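Desulfoferrodoxin (rbo) (Treponema pallidum subsp. pallidum str. Nichols, PDB 1Y07) probably reduces superoxide to hydrogen peroxide at a mononuclear iron centre. Local coordinates at residues 59-70 and 100-108. Numbering follows the deposited sequence.
Sequences HEVKVKVGSVAH and PEVTFALTA. With FE (Fe (III) ion), chain H.
V61 pairs with F104 and V63 with V102 as the hydrogen-bonded pairs of two antiparallel strands, 60-65 and 101-105, in the immunoglobulin-like beta-sandwich of the desulfoferrodoxin domain. The ladder runs on past V63 to V65, whose N-H meets P100 O at 2.9 Å, while beyond V61 L106 N reaches H59 O.

Side chains alternate between two faces. On the face of V61, V63, V102 and F104, which is turned to the other sheet, V61 and V63 each turn CG2 to the partner strand: with CG1 anti to the backbone N (chi1 174° in V61), CG2 of V61 is left to touch L106 CD1 at 3.7 Å. V63 CG2 comes to the F104 ring at its edge, near the ring plane, 3.9 Å from CE1. V81 of strand 78-85, in the other sheet, packs against both V63 and F104.

The other face carries charge. K64 bends at its last two torsions and lies alongside E101, so that NZ sits 3.0 Å from E101 OE1; K62 adds a long salt bridge, its NZ 3.8 Å from OE2 of the same carboxylate. Two lysines sharing one carboxylate would be expected to favour its ionised form. A water accepts from K64 NZ and donates to P100 O, tying this network to the backbone. Farther along this face, E60, T103 and A105 pack on T107 and L106 of the second subunit.

At the far end, A108 CA lies over one face of the H59 imidazole, 3.7 Å from its centroid, in a CH-pi contact. At the opposite end the P100 ring rests on the loop leading to the iron, its CG against A69 CB. There H70 N bonds back to V65 O, and H70 joins H50, H76, C119 and H122 round the metal, with NE2 2.4 Å from the iron.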
loop_
_atom_site.group_PDB
_atom_site.type_symbol
_atom_site.label_atom_id
_atom_site.label_comp_id
_atom_site.label_asym_id
_atom_site.label_seq_id
_atom_site.Cartn_x
_atom_site.Cartn_y
_atom_site.Cartn_z
ATOM N N HIS B 59 4.410 -18.217 5.544
ATOM C CA HIS B 59 4.703 -16.882 5.060
ATOM C C HIS B 59 3.465 -16.428 4.300
ATOM O O HIS B 59 3.566 -15.445 3.578
ATOM C CB HIS B 59 6.027 -16.895 4.232
ATOM C CG HIS B 59 7.259 -17.249 5.055
ATOM N ND1 HIS B 59 8.420 -17.759 4.502
ATOM C CD2 HIS B 59 7.466 -17.252 6.401
ATOM C CE1 HIS B 59 9.296 -18.020 5.465
ATOM N NE2 HIS B 59 8.747 -17.710 6.630
ATOM N N GLU B 60 2.308 -17.083 4.430
ATOM C CA GLU B 60 1.047 -16.631 3.864
ATOM C C GLU B 60 0.036 -16.278 4.960
ATOM O O GLU B 60 -0.056 -16.920 6.026
ATOM C CB GLU B 60 0.463 -17.675 2.891
ATOM C CG GLU B 60 1.291 -17.691 1.604
ATOM C CD GLU B 60 0.645 -18.370 0.379
ATOM O OE1 GLU B 60 0.016 -19.452 0.561
ATOM O OE2 GLU B 60 0.839 -17.859 -0.793
ATOM N N VAL B 61 -0.766 -15.267 4.652
ATOM C CA VAL B 61 -1.747 -14.712 5.585
ATOM C C VAL B 61 -3.035 -14.635 4.824
ATOM O O VAL B 61 -3.135 -13.885 3.841
ATOM C CB VAL B 61 -1.347 -13.282 6.010
ATOM C CG1 VAL B 61 -2.458 -12.642 6.869
ATOM C CG2 VAL B 61 0.002 -13.251 6.730
ATOM N N LYS B 62 -4.029 -15.406 5.232
ATOM C CA LYS B 62 -5.340 -15.386 4.614
ATOM C C LYS B 62 -6.197 -14.488 5.459
ATOM O O LYS B 62 -6.187 -14.600 6.694
ATOM C CB LYS B 62 -5.928 -16.782 4.575
ATOM C CG LYS B 62 -7.249 -16.950 3.815
ATOM C CD LYS B 62 -7.843 -18.332 4.096
ATOM C CE LYS B 62 -7.887 -19.221 2.853
ATOM N NZ LYS B 62 -8.984 -20.248 2.984
ATOM N N VAL B 63 -6.910 -13.587 4.818
ATOM C CA VAL B 63 -7.833 -12.715 5.522
ATOM C C VAL B 63 -9.264 -12.995 5.087
ATOM O O VAL B 63 -9.572 -12.935 3.930
ATOM C CB VAL B 63 -7.543 -11.245 5.291
ATOM C CG1 VAL B 63 -8.579 -10.421 6.039
ATOM C CG2 VAL B 63 -6.081 -10.916 5.734
ATOM N N LYS B 64 -10.144 -13.311 6.039
ATOM C CA LYS B 64 -11.543 -13.659 5.731
ATOM C C LYS B 64 -12.497 -12.637 6.370
ATOM O O LYS B 64 -12.290 -12.273 7.522
ATOM C CB LYS B 64 -11.934 -15.035 6.289
ATOM C CG LYS B 64 -10.933 -16.193 6.140
ATOM C CD LYS B 64 -11.514 -17.446 6.802
ATOM C CE LYS B 64 -12.638 -18.002 5.976
ATOM N NZ LYS B 64 -12.313 -17.973 4.526
ATOM N N VAL B 65 -13.489 -12.157 5.620
ATOM C CA VAL B 65 -14.352 -11.085 6.102
ATOM C C VAL B 65 -15.659 -11.771 6.348
ATOM O O VAL B 65 -16.376 -12.161 5.410
ATOM C CB VAL B 65 -14.390 -9.855 5.160
ATOM C CG1 VAL B 65 -15.242 -8.698 5.758
ATOM C CG2 VAL B 65 -12.972 -9.364 4.963
ATOM N N GLY B 66 -15.920 -11.889 7.650
ATOM C CA GLY B 66 -16.513 -13.046 8.212
ATOM C C GLY B 66 -15.723 -13.992 9.111
ATOM O O GLY B 66 -14.986 -14.862 8.626
ATOM N N SER B 67 -15.965 -13.882 10.425
ATOM C CA SER B 67 -16.014 -15.093 11.258
ATOM C C SER B 67 -17.141 -15.980 10.673
ATOM O O SER B 67 -17.084 -17.231 10.710
ATOM C CB SER B 67 -16.363 -14.751 12.702
ATOM O OG SER B 67 -17.612 -14.092 12.718
ATOM N N VAL B 68 -18.180 -15.321 10.162
ATOM C CA VAL B 68 -18.946 -15.888 9.052
ATOM C C VAL B 68 -18.983 -14.914 7.804
ATOM O O VAL B 68 -18.891 -13.699 7.950
ATOM C CB VAL B 68 -20.334 -16.301 9.502
ATOM C CG1 VAL B 68 -20.265 -17.445 10.594
ATOM C CG2 VAL B 68 -21.136 -15.091 9.996
ATOM N N ALA B 69 -19.168 -15.454 6.595
ATOM C CA ALA B 69 -19.000 -14.696 5.348
ATOM C C ALA B 69 -19.933 -13.484 5.097
ATOM O O ALA B 69 -21.160 -13.575 5.150
ATOM C CB ALA B 69 -19.039 -15.640 4.130
ATOM N N HIS B 70 -19.297 -12.365 4.745
ATOM C CA HIS B 70 -19.953 -11.159 4.261
ATOM C C HIS B 70 -20.414 -11.331 2.822
ATOM O O HIS B 70 -19.762 -12.020 2.043
ATOM C CB HIS B 70 -18.952 -9.989 4.302
ATOM C CG HIS B 70 -19.556 -8.648 4.004
ATOM N ND1 HIS B 70 -19.917 -8.246 2.732
ATOM C CD2 HIS B 70 -19.860 -7.615 4.825
ATOM C CE1 HIS B 70 -20.408 -7.023 2.784
ATOM N NE2 HIS B 70 -20.375 -6.615 4.040
ATOM N N PRO B 100 -15.425 -13.543 0.051
ATOM C CA PRO B 100 -14.945 -12.408 0.844
ATOM C C PRO B 100 -13.671 -12.791 1.554
ATOM O O PRO B 100 -13.640 -12.830 2.763
ATOM C CB PRO B 100 -16.097 -12.173 1.840
ATOM C CG PRO B 100 -16.639 -13.553 2.054
ATOM C CD PRO B 100 -16.496 -14.283 0.742
ATOM N N GLU B 101 -12.637 -13.172 0.799
ATOM C CA GLU B 101 -11.348 -13.536 1.367
ATOM C C GLU B 101 -10.234 -13.274 0.373
ATOM O O GLU B 101 -10.446 -13.299 -0.831
ATOM C CB GLU B 101 -11.321 -15.022 1.742
ATOM C CG GLU B 101 -11.488 -15.914 0.564
ATOM C CD GLU B 101 -11.075 -17.348 0.852
ATOM O OE1 GLU B 101 -11.770 -18.012 1.606
ATOM O OE2 GLU B 101 -10.039 -17.809 0.299
ATOM N N VAL B 102 -9.042 -13.069 0.885
ATOM C CA VAL B 102 -7.849 -12.894 0.045
ATOM C C VAL B 102 -6.613 -13.285 0.841
ATOM O O VAL B 102 -6.630 -13.258 2.046
ATOM C CB VAL B 102 -7.775 -11.432 -0.464
ATOM C CG1 VAL B 102 -7.334 -10.495 0.657
ATOM C CG2 VAL B 102 -6.949 -11.329 -1.765
ATOM N N THR B 103 -5.561 -13.680 0.164
ATOM C CA THR B 103 -4.363 -14.092 0.811
ATOM C C THR B 103 -3.212 -13.170 0.377
ATOM O O THR B 103 -3.144 -12.717 -0.772
ATOM C CB THR B 103 -4.033 -15.480 0.390
ATOM O OG1 THR B 103 -5.136 -16.325 0.784
ATOM C CG2 THR B 103 -2.756 -16.036 1.131
ATOM N N PHE B 104 -2.331 -12.903 1.314
ATOM C CA PHE B 104 -1.138 -12.130 1.101
ATOM C C PHE B 104 0.041 -13.035 1.402
ATOM O O PHE B 104 -0.081 -13.920 2.240
ATOM C CB PHE B 104 -1.119 -11.000 2.096
ATOM C CG PHE B 104 -2.277 -10.045 1.933
ATOM C CD1 PHE B 104 -3.444 -10.228 2.653
ATOM C CD2 PHE B 104 -2.183 -8.968 1.095
ATOM C CE1 PHE B 104 -4.540 -9.354 2.523
ATOM C CE2 PHE B 104 -3.277 -8.071 0.983
ATOM C CZ PHE B 104 -4.440 -8.294 1.680
ATOM N N ALA B 105 1.183 -12.774 0.780
ATOM C CA ALA B 105 2.442 -13.433 1.100
ATOM C C ALA B 105 3.456 -12.510 1.746
ATOM O O ALA B 105 3.525 -11.297 1.364
ATOM C CB ALA B 105 3.010 -14.013 -0.191
ATOM N N LEU B 106 4.222 -13.032 2.712
ATOM C CA LEU B 106 5.221 -12.313 3.475
ATOM C C LEU B 106 6.582 -12.917 3.220
ATOM O O LEU B 106 6.699 -14.115 2.947
ATOM C CB LEU B 106 4.836 -12.332 4.997
ATOM C CG LEU B 106 3.833 -11.245 5.475
ATOM C CD1 LEU B 106 2.468 -11.312 4.743
ATOM C CD2 LEU B 106 3.644 -11.284 7.012
ATOM N N THR B 107 7.618 -12.111 3.314
ATOM C CA THR B 107 8.969 -12.589 3.356
ATOM C C THR B 107 9.236 -13.191 4.762
ATOM O O THR B 107 8.520 -12.945 5.739
ATOM C CB THR B 107 9.969 -11.539 3.025
ATOM O OG1 THR B 107 9.722 -10.354 3.806
ATOM C CG2 THR B 107 9.781 -11.071 1.565
ATOM N N ALA B 108 10.263 -14.014 4.834
ATOM C CA ALA B 108 10.562 -14.730 6.079
ATOM C C ALA B 108 10.849 -13.824 7.269
ATOM O O ALA B 108 10.622 -14.220 8.410
ATOM C CB ALA B 108 11.721 -15.697 5.862
HETATM FE FE FE H . -21.290 -4.463 4.460
HETATM O O HOH W 1 -14.581 -15.823 3.708
#